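Local coordinates for protein galactan 1,3-beta-galactosidase (Phanerochaete chrysosporium, PDB 7BYS) that probably hydrolyses beta-1,3-galactan from its chain ends, releasing galactose, and carries a calcium-binding carbohydrate-binding module besides its family 43 catalytic domain, at residues G23-Q26 with F31-F34; L25-T30 with S92-W97; G111-K116 with G120-K125. All blocks are in the same frame, centred on the assembly; numbering follows the deposited sequence.

Following the chain from the N terminus, contact 1 comes first and closes a tight hairpin between strands 22-27 and 30-36, the first two strands of one propeller sheet. Contact 2 starts on the same strand, sharing Leu25 and Gln26 with contact 1, and opens before that hairpin is complete; it spans 61 residues to reach strand 93-101 of the next sheet. Contact 3 follows in series, a second hairpin that joins strands 109-115 and 123-128 of this next sheet. Strands 93-101 and 109-115 are sheet neighbours, and Tyr122 OH packs on Tyr94 CB and Phe34 CZ. Contacts 1 and 3 thus build two sheets internally, while contact 2 packs one against the other.

Contact 1: residues G23-Q26 with F31-F34; sequences GILQ and FYWF
Gln26 lies along the ring of Phe31 in the antiparallel hairpin of strands 22-27 and 30-36, which begins a four-stranded sheet, one blade of the five-bladed beta-propeller of family 43. The two side chains run side by side in the same direction. Gln26 CG sits 3.9 Å from the centroid of the Phe31 ring, a CH-pi contact over the face but displaced toward its rim. With CG anti to the backbone N (chi1 -173°) and the chain extended beyond it, the amide is carried out along the ring and stacks on it, the planes 29° apart. Its NE2 is hydrogen-bonded to Gly28 O in the turn, which restrains the rotation of the amide.

Ile24 shares this side of the sheet and divides its branches between two aromatic neighbours. CG2, anti to the backbone N, meets the edge of the Phe31 ring at CD2, 4.1 Å away. CD1 goes the other way, to 3.9 Å from Trp33 CG. Beyond Ile24, the Trp33 indole meets Trp59 and Tyr270 edge-to-face.

Leu25, Tyr32 and Phe34 occupy the other side. Leu25 CB lies in the plane of the Phe34 ring, 3.9 Å from CE1 at its edge, and it also touches Tyr32 CB. The carbonyl oxygen Leu25 O lies in plane at the edge of the Tyr32 ring. Leu25 and Phe34 both continue onto Val85 of the neighbouring sheet.

Four backbone hydrogen bonds fix the register, two each for the hydrogen-bonded pairs Leu25-Tyr32 and Gly23-Phe34. Ile24 CA adds a CA-H...O contact of 3.3 Å to Tyr32 O. Near the galactose-binding Arg82, at the end of the paired segments away from the turn, Gly23 N donates an almost straight bond to Phe34 O, 2.9 Å long with 172° at the hydrogen.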
loop_
_atom_site.group_PDB
_atom_site.type_symbol
_atom_site.label_atom_id
_atom_site.label_comp_id
_atom_site.label_asym_id
_atom_site.label_seq_id
_atom_site.Cartn_x
_atom_site.Cartn_y
_atom_site.Cartn_z
ATOM N N GLY A 23 5.717 -7.648 -3.606
ATOM C CA GLY A 23 5.568 -9.088 -3.530
ATOM C C GLY A 23 6.363 -9.599 -2.343
ATOM O O GLY A 23 7.538 -9.236 -2.172
ATOM N N ILE A 24 5.746 -10.413 -1.487
ATOM C CA ILE A 24 6.402 -10.948 -0.296
ATOM C C ILE A 24 6.678 -12.430 -0.503
ATOM O O ILE A 24 5.862 -13.152 -1.088
ATOM C CB ILE A 24 5.561 -10.726 0.977
ATOM C CG1 ILE A 24 5.152 -9.259 1.103
ATOM C CG2 ILE A 24 6.350 -11.173 2.209
ATOM C CD1 ILE A 24 6.312 -8.287 1.346
ATOM N N LEU A 25 7.830 -12.881 -0.010
ATOM C CA LEU A 25 8.229 -14.284 -0.016
ATOM C C LEU A 25 8.758 -14.615 1.368
ATOM O O LEU A 25 9.507 -13.833 1.956
ATOM C CB LEU A 25 9.352 -14.516 -1.056
ATOM C CG LEU A 25 10.183 -15.809 -0.979
ATOM C CD1 LEU A 25 9.402 -17.015 -1.466
ATOM C CD2 LEU A 25 11.479 -15.657 -1.770
ATOM N N GLN A 26 8.371 -15.770 1.898
ATOM C CA GLN A 26 8.918 -16.238 3.163
ATOM C C GLN A 26 9.764 -17.475 2.904
ATOM O O GLN A 26 9.300 -18.425 2.264
ATOM C CB GLN A 26 7.819 -16.545 4.185
ATOM C CG GLN A 26 8.374 -16.867 5.569
ATOM C CD GLN A 26 7.309 -17.296 6.571
ATOM O OE1 GLN A 26 6.113 -17.148 6.334
ATOM N NE2 GLN A 26 7.751 -17.832 7.698
ATOM N N PHE A 31 11.748 -13.015 5.799
ATOM C CA PHE A 31 10.815 -12.458 4.835
ATOM C C PHE A 31 11.572 -11.616 3.817
ATOM O O PHE A 31 12.531 -10.914 4.167
ATOM C CB PHE A 31 9.736 -11.622 5.531
ATOM C CG PHE A 31 8.753 -12.454 6.311
ATOM C CD1 PHE A 31 9.038 -12.838 7.608
ATOM C CD2 PHE A 31 7.572 -12.894 5.727
ATOM C CE1 PHE A 31 8.145 -13.619 8.328
ATOM C CE2 PHE A 31 6.669 -13.675 6.443
ATOM C CZ PHE A 31 6.961 -14.043 7.731
ATOM N N TYR A 32 11.130 -11.696 2.563
ATOM C CA TYR A 32 11.714 -10.994 1.428
ATOM C C TYR A 32 10.638 -10.116 0.815
ATOM O O TYR A 32 9.554 -10.602 0.479
ATOM C CB TYR A 32 12.263 -11.985 0.385
ATOM C CG TYR A 32 13.411 -12.795 0.919
ATOM C CD1 TYR A 32 13.189 -13.888 1.758
ATOM C CD2 TYR A 32 14.719 -12.453 0.613
ATOM C CE1 TYR A 32 14.255 -14.618 2.279
ATOM C CE2 TYR A 32 15.784 -13.181 1.130
ATOM C CZ TYR A 32 15.540 -14.249 1.960
ATOM O OH TYR A 32 16.602 -14.969 2.471
ATOM N N TRP A 33 10.929 -8.829 0.700
ATOM C CA TRP A 33 10.038 -7.861 0.077
ATOM C C TRP A 33 10.670 -7.454 -1.246
ATOM O O TRP A 33 11.744 -6.847 -1.263
ATOM C CB TRP A 33 9.858 -6.682 1.036
ATOM C CG TRP A 33 8.957 -5.575 0.556
ATOM C CD1 TRP A 33 8.294 -5.490 -0.640
ATOM C CD2 TRP A 33 8.630 -4.380 1.284
ATOM N NE1 TRP A 33 7.579 -4.309 -0.694
ATOM C CE2 TRP A 33 7.775 -3.609 0.470
ATOM C CE3 TRP A 33 9.000 -3.877 2.542
ATOM C CZ2 TRP A 33 7.262 -2.374 0.882
ATOM C CZ3 TRP A 33 8.497 -2.654 2.947
ATOM C CH2 TRP A 33 7.641 -1.909 2.122
ATOM N N PHE A 34 10.026 -7.838 -2.347
ATOM C CA PHE A 34 10.411 -7.433 -3.687
ATOM C C PHE A 34 9.487 -6.322 -4.150
ATOM O O PHE A 34 8.299 -6.324 -3.838
ATOM C CB PHE A 34 10.260 -8.596 -4.668
ATOM C CG PHE A 34 11.069 -9.798 -4.309
ATOM C CD1 PHE A 34 10.550 -10.785 -3.492
ATOM C CD2 PHE A 34 12.352 -9.942 -4.795
ATOM C CE1 PHE A 34 11.304 -11.902 -3.151
ATOM C CE2 PHE A 34 13.111 -11.057 -4.451
ATOM C CZ PHE A 34 12.591 -12.030 -3.631
#

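Contact 2: residues L25-T30 with S92-W97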
loop_
_atom_site.group_PDB
_atom_site.type_symbol
_atom_site.label_atom_id
_atom_site.label_comp_id
_atom_site.label_asym_id
_atom_site.label_seq_id
_atom_site.Cartn_x
_atom_site.Cartn_y
_atom_site.Cartn_z
ATOM N N LEU A 25 7.830 -12.881 -0.010
ATOM C CA LEU A 25 8.229 -14.284 -0.016
ATOM C C LEU A 25 8.758 -14.615 1.368
ATOM O O LEU A 25 9.507 -13.833 1.956
ATOM C CB LEU A 25 9.352 -14.516 -1.056
ATOM C CG LEU A 25 10.183 -15.809 -0.979
ATOM C CD1 LEU A 25 9.402 -17.015 -1.466
ATOM C CD2 LEU A 25 11.479 -15.657 -1.770
ATOM N N GLN A 26 8.371 -15.770 1.898
ATOM C CA GLN A 26 8.918 -16.238 3.163
ATOM C C GLN A 26 9.764 -17.475 2.904
ATOM O O GLN A 26 9.300 -18.425 2.264
ATOM C CB GLN A 26 7.819 -16.545 4.185
ATOM C CG GLN A 26 8.374 -16.867 5.569
ATOM C CD GLN A 26 7.309 -17.296 6.571
ATOM O OE1 GLN A 26 6.113 -17.148 6.334
ATOM N NE2 GLN A 26 7.751 -17.832 7.698
ATOM N N VAL A 27 11.008 -17.448 3.381
ATOM C CA VAL A 27 11.915 -18.591 3.318
ATOM C C VAL A 27 12.359 -18.871 4.743
ATOM O O VAL A 27 13.108 -18.084 5.337
ATOM C CB VAL A 27 13.125 -18.326 2.411
ATOM C CG1 VAL A 27 14.011 -19.583 2.318
ATOM C CG2 VAL A 27 12.680 -17.855 1.036
ATOM N N GLY A 28 11.904 -19.990 5.295
ATOM C CA GLY A 28 12.164 -20.227 6.703
ATOM C C GLY A 28 11.557 -19.098 7.508
ATOM O O GLY A 28 10.385 -18.749 7.335
ATOM N N SER A 29 12.365 -18.488 8.370
ATOM C CA SER A 29 11.905 -17.396 9.213
ATOM C C SER A 29 12.234 -16.023 8.633
ATOM O O SER A 29 11.993 -15.012 9.298
ATOM C CB SER A 29 12.485 -17.534 10.621
ATOM O OG SER A 29 13.900 -17.533 10.565
ATOM N N THR A 30 12.784 -15.961 7.421
ATOM C CA THR A 30 13.165 -14.696 6.802
ATOM C C THR A 30 12.125 -14.286 5.769
ATOM O O THR A 30 11.671 -15.103 4.966
ATOM C CB THR A 30 14.537 -14.802 6.125
ATOM O OG1 THR A 30 15.517 -15.190 7.095
ATOM C CG2 THR A 30 14.955 -13.459 5.532
ATOM N N SER A 92 14.083 -26.672 -6.890
ATOM C CA SER A 92 14.860 -25.867 -5.941
ATOM C C SER A 92 15.207 -24.501 -6.532
ATOM O O SER A 92 16.358 -24.058 -6.522
ATOM C CB SER A 92 16.107 -26.611 -5.464
ATOM O OG SER A 92 15.755 -27.874 -4.927
ATOM N N GLU A 93 14.189 -23.825 -7.056
ATOM C CA GLU A 93 14.384 -22.603 -7.815
ATOM C C GLU A 93 13.355 -21.568 -7.392
ATOM O O GLU A 93 12.177 -21.891 -7.197
ATOM C CB GLU A 93 14.192 -22.901 -9.303
ATOM C CG GLU A 93 14.540 -21.760 -10.218
ATOM C CD GLU A 93 14.533 -22.175 -11.669
ATOM O OE1 GLU A 93 13.454 -22.577 -12.171
ATOM O OE2 GLU A 93 15.606 -22.113 -12.310
ATOM N N TYR A 94 13.808 -20.323 -7.249
ATOM C CA TYR A 94 12.915 -19.191 -7.036
ATOM C C TYR A 94 12.487 -18.645 -8.385
ATOM O O TYR A 94 13.314 -18.458 -9.281
ATOM C CB TYR A 94 13.612 -18.107 -6.211
ATOM C CG TYR A 94 13.958 -18.602 -4.831
ATOM C CD1 TYR A 94 13.062 -18.482 -3.781
ATOM C CD2 TYR A 94 15.170 -19.243 -4.589
ATOM C CE1 TYR A 94 13.361 -18.971 -2.528
ATOM C CE2 TYR A 94 15.473 -19.723 -3.354
ATOM C CZ TYR A 94 14.574 -19.588 -2.325
ATOM O OH TYR A 94 14.905 -20.077 -1.085
ATOM N N VAL A 95 11.188 -18.410 -8.536
ATOM C CA VAL A 95 10.626 -17.972 -9.805
ATOM C C VAL A 95 9.900 -16.663 -9.568
ATOM O O VAL A 95 8.972 -16.604 -8.747
ATOM C CB VAL A 95 9.698 -19.026 -10.429
ATOM C CG1 VAL A 95 9.297 -18.588 -11.816
ATOM C CG2 VAL A 95 10.403 -20.398 -10.466
ATOM N N MET A 96 10.335 -15.621 -10.275
ATOM C CA MET A 96 9.730 -14.299 -10.230
ATOM C C MET A 96 8.836 -14.105 -11.446
ATOM O O MET A 96 9.258 -14.370 -12.577
ATOM C CB MET A 96 10.812 -13.219 -10.216
ATOM C CG MET A 96 10.259 -11.799 -10.184
ATOM S SD MET A 96 11.574 -10.570 -10.417
ATOM C CE MET A 96 12.583 -10.838 -8.953
ATOM N N TRP A 97 7.610 -13.635 -11.219
ATOM C CA TRP A 97 6.738 -13.166 -12.290
ATOM C C TRP A 97 6.492 -11.672 -12.114
ATOM O O TRP A 97 6.551 -11.136 -10.998
ATOM C CB TRP A 97 5.381 -13.893 -12.280
ATOM C CG TRP A 97 5.453 -15.316 -12.739
ATOM C CD1 TRP A 97 6.221 -16.305 -12.205
ATOM C CD2 TRP A 97 4.725 -15.904 -13.824
ATOM N NE1 TRP A 97 6.031 -17.478 -12.903
ATOM C CE2 TRP A 97 5.107 -17.260 -13.892
ATOM C CE3 TRP A 97 3.798 -15.416 -14.754
ATOM C CZ2 TRP A 97 4.594 -18.137 -14.861
ATOM C CZ3 TRP A 97 3.283 -16.289 -15.713
ATOM C CH2 TRP A 97 3.682 -17.633 -15.754
#
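Tyr94 meets Leu25 and Val27 with the CD1-CE1 side and the hydroxyl end of its ring, the aliphatic groups approaching obliquely. Leu25 crosses the tyrosine at about a right angle, bringing its CD2 branch to 3.8 Å from Tyr94 CD1. Val27 instead comes from the opposite direction to the tyrosine. Its CG2 methyl is 3.8 Å from Tyr94 CE1, while CG1, anti to the backbone N (chi1 -177°), stands 3.6 Å from Tyr94 OH. Both methyls lie on the same side of the ring plane, at its hydroxyl end, CG2 touching both CE1 and OH.

No hydrogen bond links the segments, and the 118 Å² buried between them is the work of these three residues. The backbones stay well apart, with 9.8 Å between Leu25 CA and Tyr94 CA, a spacing for packed sheets rather than paired strands. Replacing Tyr94 by an alanine would probably open a gap beside Leu25 CD2 and take from both Val27 methyls their contact with the tyrosine, leaving CG2 its packing on Tyr32.

Val85 and Phe87 also touch Tyr94. Strands 22-27 and 93-101 belong to successive four-stranded sheets, and such apolar interlocking of sheet faces is how adjacent blades pack in a beta-propeller.

Contact 3: residues G111-K116 with G120-K125; sequences GVATAK and GPYTYK
Ala115 CB sits squarely over one face of the Tyr122 ring, 3.5 Å from its centroid and 6° off the ring normal, a well-centred CH-pi contact. The ring is brought beneath the methyl by a first torsion that sets CG beside the backbone N (chi1 -75°). Its edge, meanwhile, has the carbonyl carbon of Ala113 in plane, and Tyr122 CB packs on Ala113 CB at 3.8 Å. The hydroxyl is anchored by a hydrogen bond to Pro118 O in the connecting loop, which pins the far end of the ring.

Past Tyr122 the chains pair as an antiparallel hairpin. Thr114 and Thr123 form a hydrogen-bonded pair: Thr123 N donates to Thr114 O at 2.8 Å in the carbonyl plane, whereas Thr114 N reaches Thr123 O from 38° above its plane, at 3.0 Å. Both threonines hold OG1 between the backbone N and the carbonyl carbon, bringing the two OG1 atoms to 3.2 Å. A water donates to Pro121 O at 2.9 Å and more weakly to Thr114 O, bridging the chains near the cis peptide that precedes Pro121.

Farther along, Lys125 N bonds to Val112 O at 2.8 Å. The bent Lys125 side chain passes Thr114 OG1 with its CE and makes a cation-pi interaction with Tyr172.

Strand 123-128 is the outermost of its four-stranded propeller sheet. Strand 109-115 lies between it and strand 93-101, to which Ala113 and Ala115 are hydrogen-bonded through their backbones, and Tyr122 packs on Tyr94 of that strand.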
loop_
_atom_site.group_PDB
_atom_site.type_symbol
_atom_site.label_atom_id
_atom_site.label_comp_id
_atom_site.label_asym_id
_atom_site.label_seq_id
_atom_site.Cartn_x
_atom_site.Cartn_y
_atom_site.Cartn_z
ATOM N N GLY A 111 6.314 -11.257 -17.489
ATOM C CA GLY A 111 7.709 -11.644 -17.606
ATOM C C GLY A 111 8.049 -12.628 -16.502
ATOM O O GLY A 111 7.417 -12.633 -15.442
ATOM N N VAL A 112 9.053 -13.472 -16.759
ATOM C CA VAL A 112 9.495 -14.509 -15.831
ATOM C C VAL A 112 11.010 -14.421 -15.680
ATOM O O VAL A 112 11.732 -14.181 -16.658
ATOM C CB VAL A 112 9.063 -15.921 -16.277
ATOM C CG1 VAL A 112 9.521 -16.966 -15.262
ATOM C CG2 VAL A 112 7.550 -15.981 -16.460
ATOM N N ALA A 113 11.490 -14.589 -14.453
ATOM C CA ALA A 113 12.922 -14.658 -14.180
ATOM C C ALA A 113 13.145 -15.667 -13.064
ATOM O O ALA A 113 12.235 -15.958 -12.279
ATOM C CB ALA A 113 13.520 -13.288 -13.813
ATOM N N THR A 114 14.357 -16.221 -12.993
ATOM C CA THR A 114 14.627 -17.302 -12.050
ATOM C C THR A 114 15.930 -17.070 -11.296
ATOM O O THR A 114 16.815 -16.336 -11.743
ATOM C CB THR A 114 14.700 -18.675 -12.744
ATOM O OG1 THR A 114 15.737 -18.652 -13.731
ATOM C CG2 THR A 114 13.385 -19.024 -13.426
ATOM N N ALA A 115 16.047 -17.720 -10.141
ATOM C CA ALA A 115 17.291 -17.657 -9.387
ATOM C C ALA A 115 17.381 -18.845 -8.444
ATOM O O ALA A 115 16.376 -19.481 -8.121
ATOM C CB ALA A 115 17.413 -16.336 -8.616
ATOM N N LYS A 116 18.601 -19.130 -7.991
ATOM C CA LYS A 116 18.810 -20.195 -7.021
ATOM C C LYS A 116 18.796 -19.708 -5.575
ATOM O O LYS A 116 18.746 -20.537 -4.657
ATOM C CB LYS A 116 20.113 -20.950 -7.308
ATOM C CG LYS A 116 20.180 -21.530 -8.703
ATOM C CD LYS A 116 19.078 -22.547 -8.940
ATOM C CE LYS A 116 19.286 -23.793 -8.101
ATOM N NZ LYS A 116 18.381 -24.895 -8.539
ATOM N N GLY A 120 18.591 -13.514 -5.502
ATOM C CA GLY A 120 19.204 -13.634 -6.795
ATOM C C GLY A 120 20.605 -13.066 -6.787
ATOM O O GLY A 120 21.389 -13.331 -5.874
ATOM N N PRO A 121 20.939 -12.238 -7.783
ATOM C CA PRO A 121 20.081 -11.673 -8.837
ATOM C C PRO A 121 19.454 -12.703 -9.764
ATOM O O PRO A 121 20.005 -13.791 -9.960
ATOM C CB PRO A 121 21.044 -10.785 -9.636
ATOM C CG PRO A 121 22.138 -10.466 -8.676
ATOM C CD PRO A 121 22.311 -11.708 -7.861
ATOM N N TYR A 122 18.295 -12.358 -10.310
ATOM C CA TYR A 122 17.510 -13.254 -11.142
ATOM C C TYR A 122 17.921 -13.127 -12.604
ATOM O O TYR A 122 18.459 -12.105 -13.036
ATOM C CB TYR A 122 16.009 -12.942 -10.990
ATOM C CG TYR A 122 15.426 -13.423 -9.685
ATOM C CD1 TYR A 122 15.830 -12.869 -8.472
ATOM C CD2 TYR A 122 14.467 -14.446 -9.662
ATOM C CE1 TYR A 122 15.314 -13.318 -7.275
ATOM C CE2 TYR A 122 13.937 -14.894 -8.467
ATOM C CZ TYR A 122 14.364 -14.327 -7.278
ATOM O OH TYR A 122 13.873 -14.753 -6.073
ATOM N N THR A 123 17.633 -14.176 -13.370
ATOM C CA THR A 123 17.931 -14.232 -14.798
ATOM C C THR A 123 16.618 -14.226 -15.574
ATOM O O THR A 123 15.792 -15.135 -15.418
ATOM C CB THR A 123 18.753 -15.481 -15.131
ATOM O OG1 THR A 123 18.091 -16.646 -14.637
ATOM C CG2 THR A 123 20.139 -15.394 -14.512
ATOM N N TYR A 124 16.426 -13.188 -16.383
ATOM C CA TYR A 124 15.196 -13.006 -17.135
ATOM C C TYR A 124 15.098 -14.050 -18.236
ATOM O O TYR A 124 16.068 -14.301 -18.961
ATOM C CB TYR A 124 15.229 -11.598 -17.725
ATOM C CG TYR A 124 14.159 -11.215 -18.721
ATOM C CD1 TYR A 124 12.810 -11.228 -18.383
ATOM C CD2 TYR A 124 14.511 -10.760 -19.982
ATOM C CE1 TYR A 124 11.842 -10.833 -19.293
ATOM C CE2 TYR A 124 13.562 -10.373 -20.896
ATOM C CZ TYR A 124 12.227 -10.396 -20.544
ATOM O OH TYR A 124 11.303 -9.997 -21.476
ATOM N N LYS A 125 13.919 -14.652 -18.367
ATOM C CA LYS A 125 13.662 -15.711 -19.330
ATOM C C LYS A 125 12.825 -15.253 -20.510
ATOM O O LYS A 125 12.626 -16.034 -21.449
ATOM C CB LYS A 125 12.940 -16.884 -18.652
ATOM C CG LYS A 125 13.704 -17.525 -17.503
ATOM C CD LYS A 125 15.028 -18.114 -17.973
ATOM C CE LYS A 125 15.242 -19.511 -17.407
ATOM N NZ LYS A 125 14.075 -20.414 -17.658
HETATM O O HOH W 1 20.101 -16.273 -11.388
#